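Local coordinates for protein condensin complex subunit 3 (Schizosaccharomyces pombe, PDB 5OQR) that serves as a regulatory HEAT-repeat subunit of condensin, the complex required to convert interphase chromatin into mitotic-like condensed chromosomes, at residues 47-52 with 96-101; 102-107 with 142-147; 414-419 with 473-478. One frame throughout, in Å; residues are numbered along the deposited sequence.

Overall arrangement
Contacts 1 and 2 lie side by side near one end of this all-helical HEAT-repeat chain, their centres 13 Å apart, and both use helix 94-108: contact 1 joins its N-terminal half to the loop before helix 52-69, contact 2 its C-terminal half to helix 135-145. They touch directly where Cys-101 O lies 4.0 Å from Ala-144 CB. Contact 3, between the start of helix 416-434 and the loop 473-478, sits on the opposite side of the chain's centre, about 76 Å from contact 1 and 73 Å from contact 2, centre to centre. Each closes a span of only 35 to 54 residues, and the three come in series, as expected of a solenoid held by local contacts.

Contact 1: 47-52 with 96-101; sequences VKKGNS and VRYRCC
A side-chain-to-backbone polar contact joins the loop 47-52, which leads into helix 52-69, to helix 94-108 of the second HEAT repeat. Its centre is Arg-99, whose guanidinium reaches across to two successive carbonyls of the loop. NE donates to Val-47 O at 3.1 Å, nearly straight with an N-H...O angle of 164°. The acceptor lies almost in the guanidinium plane, whereas the nitrogen stands above the carbonyl plane. NH2 makes a second bond to Lys-48 O, short at 2.9 Å but strongly bent and weak. The chain gets there by a bend at chi2, after which it runs extended to the guanidinium. Val-47 CG2 packs 3.9 Å from Arg-99 NE, the two side chains crossing at about a right angle.

The second component is van der Waals packing of the lysine methylenes on the phenol ring and its oxygen. Lys-49 has CG anti to its N (chi1 171°) and stays extended beyond, which carries its methylenes across Tyr-98: CB is 3.7 Å from Tyr-98 CE2 and CD 3.6 Å from Tyr-98 OH. Within the helix, Tyr-98 CE2 lies 3.5 Å above one face of the Arg-99 guanidinium, displaced toward its rim. Beyond the two segments, Arg-99 NH1 bonds to Gln-102 OE1, and Tyr-98 also touches Ile-136 and Glu-140 of helix 135-145.

A leucine in place of Arg-99 would probably leave the carbonyls of Val-47 and Lys-48 without this donor and the loop freer to shift against the helix. With both carbonyl bonds in the guanidinium plane and Gln-102 holding the remaining terminal nitrogen, the buried arginine is restrained in rotation; the partners identified here are neutral carbonyl and amide oxygens, so the charge is probably shared among dipoles.

Contact 2: 102-107 with 142-147; sequences QIIARV and VVALSR
Two helices of successive HEAT repeats pack here, helix 94-108 of repeat 2 and helix 135-145 of repeat 3, in a buried contact of the alpha-solenoid. Apolar packing dominates, and it is close because the central residues are alanines: the CA atoms of Ala-105 and Ala-144 lie 3.7 Å apart, so the backbones are in contact. Ala-105 CB sits over the other backbone, 3.5 Å from Ala-144 N, and also meets Ala-144 CB. Flanking methyls extend the patch. Val-143 places CG1 anti to its own N (chi1 -176°), which turns this branch to Ala-105 CB at 4.0 Å, while Ile-104 CG2 meets Ala-144 CB at 4.3 Å.

Around this patch, Ile-104 also touches Leu-82 of helix 78-86, and Val-143 touches Ser-178 of helix 173-182, so the pair continues into helices before and after it.

At the margin, Arg-147 bends at chi2 (-74°) and lays its CG methylene 4.2 Å from Ala-105 O. The hydrogen bond here is internal to one segment: within 142-147 itself, Ser-146 OG donates back to Val-143 O over 2.6 Å, from above that carbonyl's plane.

Contact 3: 414-419 with 473-478; sequences SSENDF and ITSSLN
This helix-to-loop contact of the alpha-solenoid lies at the end of the sixth HEAT repeat: the first turn of helix 416-434, with Ser-415 at its N-cap position, meets the loop between helices 457-471 and 480-495. Glu-416 carries the contact: its chain, extended beyond CG (chi2 -169°), reaches the loop, where OE2 accepts two bonds from Thr-474. The hydroxyl OG1 donates to OE2 over 2.8 Å, and the backbone N of Thr-474 donates to the same Glu-416 OE2 over 3.0 Å at an N-H...O angle of 140°. Both come on the syn side, the hydroxyl nearer the carboxylate plane, so a single oxygen is gripped by side chain and backbone of one residue. The other oxygen, Glu-416 OE1, rests 3.5 Å from Ile-473 CB.

Next to it, Ile-473 CG2 packs against Glu-416 CG at 4.0 Å and meets the edge of the Phe-419 ring at CD1, 4.1 Å away. Asn-417 ND2, on the helix, lies 3.0 Å from Asn-478 O farther along the loop.

Ile-473 O accepts a hydrogen bond from a basic side chain of another protein chain. Intramolecularly, Phe-419 packs on Ile-406 and Leu-409 of helix 399-412, and Asn-417 on Tyr-482 of helix 480-495, placing the contact between these two helices.

Contact 1: 47-52 with 96-101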
loop_
_atom_site.group_PDB
_atom_site.type_symbol
_atom_site.label_atom_id
_atom_site.label_comp_id
_atom_site.label_asym_id
_atom_site.label_seq_id
_atom_site.Cartn_x
_atom_site.Cartn_y
_atom_site.Cartn_z
ATOM N N VAL A 47 -16.815 35.976 -15.981
ATOM C CA VAL A 47 -15.394 35.654 -15.931
ATOM C C VAL A 47 -15.214 34.155 -15.743
ATOM O O VAL A 47 -15.840 33.540 -14.870
ATOM C CB VAL A 47 -14.695 36.441 -14.810
ATOM C CG1 VAL A 47 -14.566 37.903 -15.191
ATOM C CG2 VAL A 47 -15.436 36.293 -13.483
ATOM N N LYS A 48 -14.352 33.561 -16.564
ATOM C CA LYS A 48 -14.044 32.145 -16.450
ATOM C C LYS A 48 -13.109 31.896 -15.269
ATOM O O LYS A 48 -12.421 32.800 -14.783
ATOM C CB LYS A 48 -13.407 31.629 -17.745
ATOM C CG LYS A 48 -14.287 31.758 -18.986
ATOM C CD LYS A 48 -15.478 30.819 -18.923
ATOM C CE LYS A 48 -16.446 31.024 -20.076
ATOM N NZ LYS A 48 -17.275 32.250 -19.888
ATOM N N LYS A 49 -13.092 30.650 -14.802
ATOM C CA LYS A 49 -12.227 30.289 -13.690
ATOM C C LYS A 49 -10.766 30.550 -14.046
ATOM O O LYS A 49 -10.381 30.609 -15.217
ATOM C CB LYS A 49 -12.420 28.819 -13.303
ATOM C CG LYS A 49 -11.393 28.320 -12.292
ATOM C CD LYS A 49 -11.799 27.028 -11.615
ATOM C CE LYS A 49 -10.699 26.551 -10.679
ATOM N NZ LYS A 49 -11.198 25.617 -9.636
ATOM N N GLY A 50 -9.949 30.711 -13.012
ATOM C CA GLY A 50 -8.550 31.031 -13.174
ATOM C C GLY A 50 -8.224 32.499 -13.048
ATOM O O GLY A 50 -7.070 32.880 -13.271
ATOM N N ASN A 51 -9.199 33.331 -12.692
ATOM C CA ASN A 51 -9.015 34.773 -12.606
ATOM C C ASN A 51 -8.783 35.145 -11.147
ATOM O O ASN A 51 -9.677 34.988 -10.310
ATOM C CB ASN A 51 -10.228 35.504 -13.173
ATOM C CG ASN A 51 -9.939 36.955 -13.477
ATOM O OD1 ASN A 51 -9.160 37.602 -12.779
ATOM N ND2 ASN A 51 -10.559 37.474 -14.529
ATOM N N SER A 52 -7.578 35.632 -10.844
ATOM C CA SER A 52 -7.275 36.056 -9.482
ATOM C C SER A 52 -8.243 37.136 -9.015
ATOM O O SER A 52 -8.622 37.173 -7.839
ATOM C CB SER A 52 -5.831 36.551 -9.401
ATOM O OG SER A 52 -5.473 37.277 -10.564
ATOM N N VAL A 96 -20.918 30.012 -15.154
ATOM C CA VAL A 96 -22.085 30.599 -14.504
ATOM C C VAL A 96 -22.577 29.683 -13.392
ATOM O O VAL A 96 -22.992 30.144 -12.323
ATOM C CB VAL A 96 -23.186 30.885 -15.542
ATOM C CG1 VAL A 96 -24.499 31.269 -14.860
ATOM C CG2 VAL A 96 -22.741 31.994 -16.479
ATOM N N ARG A 97 -22.539 28.370 -13.627
ATOM C CA ARG A 97 -22.867 27.419 -12.571
ATOM C C ARG A 97 -21.780 27.388 -11.504
ATOM O O ARG A 97 -22.077 27.321 -10.307
ATOM C CB ARG A 97 -23.065 26.027 -13.165
ATOM C CG ARG A 97 -24.513 25.649 -13.423
ATOM C CD ARG A 97 -24.600 24.266 -14.041
ATOM N NE ARG A 97 -23.805 24.178 -15.262
ATOM C CZ ARG A 97 -23.448 23.040 -15.846
ATOM N NH1 ARG A 97 -23.811 21.878 -15.320
ATOM N NH2 ARG A 97 -22.723 23.065 -16.955
ATOM N N TYR A 98 -20.514 27.429 -11.923
ATOM C CA TYR A 98 -19.412 27.364 -10.968
ATOM C C TYR A 98 -19.334 28.632 -10.128
ATOM O O TYR A 98 -19.113 28.563 -8.915
ATOM C CB TYR A 98 -18.100 27.117 -11.713
ATOM C CG TYR A 98 -16.869 27.649 -11.019
ATOM C CD1 TYR A 98 -16.311 26.976 -9.942
ATOM C CD2 TYR A 98 -16.255 28.815 -11.452
ATOM C CE1 TYR A 98 -15.181 27.456 -9.309
ATOM C CE2 TYR A 98 -15.126 29.303 -10.826
ATOM C CZ TYR A 98 -14.593 28.619 -9.755
ATOM O OH TYR A 98 -13.467 29.101 -9.128
ATOM N N ARG A 99 -19.517 29.797 -10.751
ATOM C CA ARG A 99 -19.525 31.041 -9.988
ATOM C C ARG A 99 -20.715 31.093 -9.039
ATOM O O ARG A 99 -20.570 31.481 -7.875
ATOM C CB ARG A 99 -19.540 32.243 -10.934
ATOM C CG ARG A 99 -18.291 32.381 -11.798
ATOM C CD ARG A 99 -17.050 32.661 -10.966
ATOM N NE ARG A 99 -15.866 32.852 -11.799
ATOM C CZ ARG A 99 -14.623 32.914 -11.332
ATOM N NH1 ARG A 99 -14.387 32.795 -10.031
ATOM N NH2 ARG A 99 -13.610 33.091 -12.168
ATOM N N CYS A 100 -21.899 30.703 -9.514
ATOM C CA CYS A 100 -23.074 30.689 -8.648
ATOM C C CYS A 100 -22.821 29.846 -7.405
ATOM O O CYS A 100 -23.047 30.300 -6.276
ATOM C CB CYS A 100 -24.287 30.166 -9.418
ATOM S SG CYS A 100 -25.092 31.397 -10.469
ATOM N N CYS A 101 -22.351 28.612 -7.591
ATOM C CA CYS A 101 -22.012 27.775 -6.446
ATOM C C CYS A 101 -20.889 28.399 -5.629
ATOM O O CYS A 101 -20.914 28.362 -4.393
ATOM C CB CYS A 101 -21.617 26.377 -6.918
ATOM S SG CYS A 101 -22.975 25.430 -7.638
#

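Contact 2: 102-107 with 142-147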
loop_
_atom_site.group_PDB
_atom_site.type_symbol
_atom_site.label_atom_id
_atom_site.label_comp_id
_atom_site.label_asym_id
_atom_site.label_seq_id
_atom_site.Cartn_x
_atom_site.Cartn_y
_atom_site.Cartn_z
ATOM N N GLN A 102 -19.893 28.976 -6.303
ATOM C CA GLN A 102 -18.802 29.640 -5.599
ATOM C C GLN A 102 -19.330 30.754 -4.706
ATOM O O GLN A 102 -18.975 30.843 -3.525
ATOM C CB GLN A 102 -17.794 30.190 -6.607
ATOM C CG GLN A 102 -16.577 30.854 -5.984
ATOM C CD GLN A 102 -15.673 31.489 -7.018
ATOM O OE1 GLN A 102 -16.136 31.981 -8.046
ATOM N NE2 GLN A 102 -14.372 31.481 -6.754
ATOM N N ILE A 103 -20.187 31.615 -5.255
ATOM C CA ILE A 103 -20.705 32.743 -4.488
ATOM C C ILE A 103 -21.586 32.249 -3.348
ATOM O O ILE A 103 -21.402 32.635 -2.188
ATOM C CB ILE A 103 -21.467 33.714 -5.409
ATOM C CG1 ILE A 103 -20.536 34.258 -6.496
ATOM C CG2 ILE A 103 -22.040 34.873 -4.601
ATOM C CD1 ILE A 103 -21.258 34.953 -7.629
ATOM N N ILE A 104 -22.555 31.387 -3.659
ATOM C CA ILE A 104 -23.485 30.916 -2.635
ATOM C C ILE A 104 -22.728 30.282 -1.479
ATOM O O ILE A 104 -23.057 30.504 -0.308
ATOM C CB ILE A 104 -24.506 29.942 -3.249
ATOM C CG1 ILE A 104 -25.433 30.698 -4.205
ATOM C CG2 ILE A 104 -25.325 29.247 -2.156
ATOM C CD1 ILE A 104 -26.339 29.807 -5.006
ATOM N N ALA A 105 -21.703 29.484 -1.784
ATOM C CA ALA A 105 -20.944 28.817 -0.730
ATOM C C ALA A 105 -20.363 29.825 0.250
ATOM O O ALA A 105 -20.444 29.642 1.470
ATOM C CB ALA A 105 -19.831 27.967 -1.343
ATOM N N ARG A 106 -19.773 30.902 -0.265
ATOM C CA ARG A 106 -19.098 31.861 0.600
ATOM C C ARG A 106 -20.085 32.786 1.301
ATOM O O ARG A 106 -19.896 33.120 2.475
ATOM C CB ARG A 106 -18.098 32.683 -0.211
ATOM C CG ARG A 106 -17.036 31.860 -0.918
ATOM C CD ARG A 106 -15.876 32.738 -1.354
ATOM N NE ARG A 106 -14.908 32.023 -2.181
ATOM C CZ ARG A 106 -13.804 32.568 -2.680
ATOM N NH1 ARG A 106 -12.980 31.843 -3.423
ATOM N NH2 ARG A 106 -13.518 33.841 -2.438
ATOM N N VAL A 107 -21.143 33.206 0.606
ATOM C CA VAL A 107 -22.035 34.216 1.165
ATOM C C VAL A 107 -22.892 33.623 2.278
ATOM O O VAL A 107 -23.051 34.232 3.342
ATOM C CB VAL A 107 -22.896 34.842 0.053
ATOM C CG1 VAL A 107 -23.836 35.890 0.632
ATOM C CG2 VAL A 107 -22.009 35.472 -1.010
ATOM N N VAL A 142 -20.409 21.123 -3.172
ATOM C CA VAL A 142 -20.378 20.458 -1.871
ATOM C C VAL A 142 -20.042 21.463 -0.779
ATOM O O VAL A 142 -20.571 21.392 0.336
ATOM C CB VAL A 142 -19.387 19.278 -1.887
ATOM C CG1 VAL A 142 -19.724 18.314 -3.021
ATOM C CG2 VAL A 142 -17.949 19.763 -2.009
ATOM N N VAL A 143 -19.162 22.421 -1.082
ATOM C CA VAL A 143 -18.848 23.470 -0.118
ATOM C C VAL A 143 -20.103 24.271 0.203
ATOM O O VAL A 143 -20.406 24.546 1.370
ATOM C CB VAL A 143 -17.723 24.377 -0.652
ATOM C CG1 VAL A 143 -17.335 25.417 0.391
ATOM C CG2 VAL A 143 -16.507 23.550 -1.047
ATOM N N ALA A 144 -20.854 24.652 -0.831
ATOM C CA ALA A 144 -22.115 25.351 -0.613
ATOM C C ALA A 144 -23.102 24.465 0.133
ATOM O O ALA A 144 -23.694 24.877 1.138
ATOM C CB ALA A 144 -22.703 25.798 -1.952
ATOM N N LEU A 145 -23.286 23.235 -0.346
ATOM C CA LEU A 145 -24.266 22.343 0.260
ATOM C C LEU A 145 -23.884 22.002 1.695
ATOM O O LEU A 145 -24.752 21.907 2.571
ATOM C CB LEU A 145 -24.395 21.078 -0.587
ATOM C CG LEU A 145 -25.730 20.342 -0.492
ATOM C CD1 LEU A 145 -25.941 19.483 -1.720
ATOM C CD2 LEU A 145 -25.794 19.491 0.750
ATOM N N SER A 146 -22.587 21.830 1.961
ATOM C CA SER A 146 -22.132 21.499 3.306
ATOM C C SER A 146 -22.509 22.559 4.333
ATOM O O SER A 146 -22.333 22.322 5.532
ATOM C CB SER A 146 -20.615 21.303 3.312
ATOM O OG SER A 146 -19.944 22.500 2.967
ATOM N N ARG A 147 -23.009 23.715 3.902
ATOM C CA ARG A 147 -23.462 24.738 4.833
ATOM C C ARG A 147 -24.872 24.487 5.350
ATOM O O ARG A 147 -25.326 25.216 6.239
ATOM C CB ARG A 147 -23.395 26.111 4.161
ATOM C CG ARG A 147 -21.982 26.558 3.831
ATOM C CD ARG A 147 -21.228 26.978 5.083
ATOM N NE ARG A 147 -19.785 27.037 4.863
ATOM C CZ ARG A 147 -18.933 26.048 5.126
ATOM N NH1 ARG A 147 -19.362 24.899 5.631
ATOM N NH2 ARG A 147 -17.639 26.211 4.885
#

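Contact 3: 414-419 with 473-478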
loop_
_atom_site.group_PDB
_atom_site.type_symbol
_atom_site.label_atom_id
_atom_site.label_comp_id
_atom_site.label_asym_id
_atom_site.label_seq_id
_atom_site.Cartn_x
_atom_site.Cartn_y
_atom_site.Cartn_z
ATOM N N SER A 414 30.212 -20.349 20.557
ATOM C CA SER A 414 31.380 -19.908 19.804
ATOM C C SER A 414 31.324 -20.332 18.342
ATOM O O SER A 414 31.970 -19.696 17.502
ATOM C CB SER A 414 32.653 -20.450 20.452
ATOM O OG SER A 414 32.557 -21.846 20.672
ATOM N N SER A 415 30.574 -21.380 18.018
ATOM C CA SER A 415 30.502 -21.869 16.648
ATOM C C SER A 415 29.252 -22.723 16.498
ATOM O O SER A 415 28.582 -23.058 17.477
ATOM C CB SER A 415 31.753 -22.667 16.279
ATOM O OG SER A 415 31.870 -23.825 17.084
ATOM N N GLU A 416 28.947 -23.072 15.246
ATOM C CA GLU A 416 27.804 -23.938 14.982
ATOM C C GLU A 416 27.969 -25.297 15.642
ATOM O O GLU A 416 26.980 -25.900 16.073
ATOM C CB GLU A 416 27.608 -24.117 13.476
ATOM C CG GLU A 416 27.087 -22.890 12.757
ATOM C CD GLU A 416 26.653 -23.199 11.338
ATOM O OE1 GLU A 416 26.787 -24.369 10.920
ATOM O OE2 GLU A 416 26.176 -22.277 10.643
ATOM N N ASN A 417 29.202 -25.798 15.729
ATOM C CA ASN A 417 29.422 -27.125 16.288
ATOM C C ASN A 417 29.078 -27.155 17.772
ATOM O O ASN A 417 28.373 -28.057 18.238
ATOM C CB ASN A 417 30.869 -27.556 16.055
ATOM C CG ASN A 417 31.059 -29.054 16.199
ATOM O OD1 ASN A 417 31.765 -29.519 17.093
ATOM N ND2 ASN A 417 30.417 -29.817 15.323
ATOM N N ASP A 418 29.564 -26.173 18.533
ATOM C CA ASP A 418 29.194 -26.085 19.940
ATOM C C ASP A 418 27.695 -25.890 20.106
ATOM O O ASP A 418 27.111 -26.365 21.087
ATOM C CB ASP A 418 29.950 -24.940 20.615
ATOM C CG ASP A 418 31.453 -25.108 20.533
ATOM O OD1 ASP A 418 32.170 -24.087 20.586
ATOM O OD2 ASP A 418 31.919 -26.261 20.411
ATOM N N PHE A 419 27.058 -25.196 19.162
ATOM C CA PHE A 419 25.617 -24.983 19.239
ATOM C C PHE A 419 24.856 -26.280 19.001
ATOM O O PHE A 419 23.862 -26.555 19.682
ATOM C CB PHE A 419 25.200 -23.914 18.229
ATOM C CG PHE A 419 23.717 -23.802 18.044
ATOM C CD1 PHE A 419 23.110 -24.302 16.906
ATOM C CD2 PHE A 419 22.928 -23.200 19.007
ATOM C CE1 PHE A 419 21.748 -24.200 16.731
ATOM C CE2 PHE A 419 21.565 -23.096 18.839
ATOM C CZ PHE A 419 20.973 -23.597 17.700
ATOM N N ILE A 473 21.637 -23.139 11.537
ATOM C CA ILE A 473 22.915 -23.541 10.969
ATOM C C ILE A 473 22.813 -23.457 9.454
ATOM O O ILE A 473 21.725 -23.498 8.876
ATOM C CB ILE A 473 23.344 -24.955 11.416
ATOM C CG1 ILE A 473 22.251 -25.977 11.111
ATOM C CG2 ILE A 473 23.665 -24.955 12.899
ATOM C CD1 ILE A 473 22.723 -27.404 11.210
ATOM N N THR A 474 23.975 -23.328 8.812
ATOM C CA THR A 474 24.042 -23.044 7.387
ATOM C C THR A 474 24.735 -24.114 6.557
ATOM O O THR A 474 24.520 -24.152 5.341
ATOM C CB THR A 474 24.758 -21.706 7.147
ATOM O OG1 THR A 474 25.947 -21.647 7.942
ATOM C CG2 THR A 474 23.845 -20.543 7.504
ATOM N N SER A 475 25.555 -24.972 7.160
ATOM C CA SER A 475 26.250 -26.013 6.417
ATOM C C SER A 475 26.274 -27.289 7.243
ATOM O O SER A 475 26.127 -27.264 8.467
ATOM C CB SER A 475 27.679 -25.595 6.052
ATOM O OG SER A 475 28.440 -25.316 7.213
ATOM N N SER A 476 26.453 -28.411 6.553
ATOM C CA SER A 476 26.448 -29.719 7.191
ATOM C C SER A 476 27.833 -30.176 7.617
ATOM O O SER A 476 27.990 -31.319 8.058
ATOM C CB SER A 476 25.830 -30.759 6.249
ATOM O OG SER A 476 26.611 -30.920 5.079
ATOM N N LEU A 477 28.836 -29.315 7.502
ATOM C CA LEU A 477 30.195 -29.704 7.842
ATOM C C LEU A 477 30.324 -29.919 9.346
ATOM O O LEU A 477 29.868 -29.096 10.144
ATOM C CB LEU A 477 31.177 -28.633 7.371
ATOM C CG LEU A 477 32.656 -28.929 7.608
ATOM C CD1 LEU A 477 33.098 -30.159 6.827
ATOM C CD2 LEU A 477 33.500 -27.721 7.239
ATOM N N ASN A 478 30.942 -31.036 9.726
ATOM C CA ASN A 478 31.306 -31.360 11.104
ATOM C C ASN A 478 30.117 -31.756 11.971
ATOM O O ASN A 478 30.280 -31.912 13.187
ATOM C CB ASN A 478 32.043 -30.201 11.788
ATOM C CG ASN A 478 33.340 -29.842 11.092
ATOM O OD1 ASN A 478 33.583 -28.680 10.767
ATOM N ND2 ASN A 478 34.183 -30.841 10.860
#